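Local coordinates for tube-forming protein in Mycobacterial Envelpe, TiME (Mycolicibacterium smegmatis, PDB 7CU9) that probably forms a tube across the mycobacterial outer envelope, thought to serve as a channel for secreting proteins, at residues Lys142-Ala145 with Gly146-Arg149. Numbering follows the deposited sequence.
Sequences KQEA and GTDR
Thr147 points its hydroxyl back across a tight turn at the carbonyl of Glu144, OG1 donating to Glu144 O over 2.8 Å. The donor stands above the plane of that carbonyl, on the same face from which Thr147 N makes the closing bond of a type II beta turn, Glu144 to Thr147. One oxygen thus takes two donors, while Thr147 OG1 itself accepts from Arg149 N at 3.0 Å, two residues on, which makes an ST turn. A chi1 of 82° turns OG1 inward, where it can donate to Glu144 O and accept from Arg149 N at once. Gly146, with positive phi, occupies the third position of the turn.

Gln143 bridges the loop from another side: its extended chain carries NE2 to Thr147 O at 3.0 Å, a nearly straight bond lying in both the amide and carbonyl planes. Beyond it the backbone pairs again, Glu144 N to Arg149 O at 3.0 Å. Beside this pairing the extended Glu144 and Arg149 chains slant past each other, with the carboxylate and guanidinium planes turned 58° apart; OE1 of Glu144 comes 3.8 Å from CD of Arg149, and the Glu144 OE1 to Arg149 NE distance of 4.5 Å is beyond a salt bridge. The guanidinium instead bonds the carbonyls of Ala78 and Thr79.

The whole turn is a beta-hairpin connection at the protein surface, leading from strand 137-144 into its antiparallel neighbour 150-158, with Glu144 and Ala145 also touching strand 123-129.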
# COMPACT_ATOMS: atom_id res chain seq x y z
N LYS B 142 8.50 -13.35 0.67
CA LYS B 142 8.35 -14.18 1.89
C LYS B 142 7.07 -13.75 2.59
O LYS B 142 6.76 -12.55 2.62
CB LYS B 142 9.61 -14.14 2.76
CG LYS B 142 10.00 -12.78 3.32
CD LYS B 142 11.11 -12.86 4.36
CE LYS B 142 11.29 -11.56 5.10
NZ LYS B 142 12.19 -11.71 6.27
N GLN B 143 6.32 -14.73 3.09
CA GLN B 143 5.04 -14.50 3.79
C GLN B 143 5.18 -15.03 5.22
O GLN B 143 5.66 -16.17 5.38
CB GLN B 143 3.89 -15.21 3.08
CG GLN B 143 2.56 -15.02 3.79
CD GLN B 143 1.37 -15.27 2.90
OE1 GLN B 143 1.50 -15.70 1.75
NE2 GLN B 143 0.19 -14.98 3.42
N GLU B 144 4.79 -14.23 6.21
CA GLU B 144 4.89 -14.64 7.63
C GLU B 144 3.73 -15.61 7.91
O GLU B 144 2.58 -15.27 7.60
CB GLU B 144 4.90 -13.44 8.56
CG GLU B 144 5.20 -13.82 10.00
CD GLU B 144 5.50 -12.66 10.92
OE1 GLU B 144 5.16 -11.51 10.57
OE2 GLU B 144 6.08 -12.91 12.00
N ALA B 145 4.06 -16.79 8.45
CA ALA B 145 3.10 -17.89 8.70
C ALA B 145 1.92 -17.37 9.53
O ALA B 145 2.17 -16.65 10.53
CB ALA B 145 3.80 -19.04 9.38
N GLY B 146 0.70 -17.69 9.11
CA GLY B 146 -0.55 -17.35 9.83
C GLY B 146 -0.94 -15.89 9.69
O GLY B 146 -1.83 -15.45 10.45
N THR B 147 -0.32 -15.15 8.77
CA THR B 147 -0.60 -13.70 8.55
C THR B 147 -0.75 -13.43 7.05
O THR B 147 -0.39 -14.31 6.24
CB THR B 147 0.51 -12.80 9.11
OG1 THR B 147 1.56 -12.76 8.15
CG2 THR B 147 1.04 -13.26 10.45
N ASP B 148 -1.23 -12.24 6.71
CA ASP B 148 -1.26 -11.73 5.31
C ASP B 148 -0.07 -10.80 5.09
O ASP B 148 -0.10 -10.03 4.12
CB ASP B 148 -2.59 -11.03 5.01
CG ASP B 148 -2.86 -9.78 5.83
OD1 ASP B 148 -2.10 -9.52 6.78
OD2 ASP B 148 -3.84 -9.08 5.51
N ARG B 149 0.95 -10.84 5.96
CA ARG B 149 2.15 -9.98 5.81
C ARG B 149 3.11 -10.62 4.81
O ARG B 149 3.56 -11.77 5.04
CB ARG B 149 2.84 -9.75 7.15
CG ARG B 149 4.02 -8.79 7.04
CD ARG B 149 4.57 -8.49 8.42
NE ARG B 149 5.66 -7.54 8.44
CZ ARG B 149 5.55 -6.21 8.36
NH1 ARG B 149 4.37 -5.63 8.20
NH2 ARG B 149 6.64 -5.46 8.44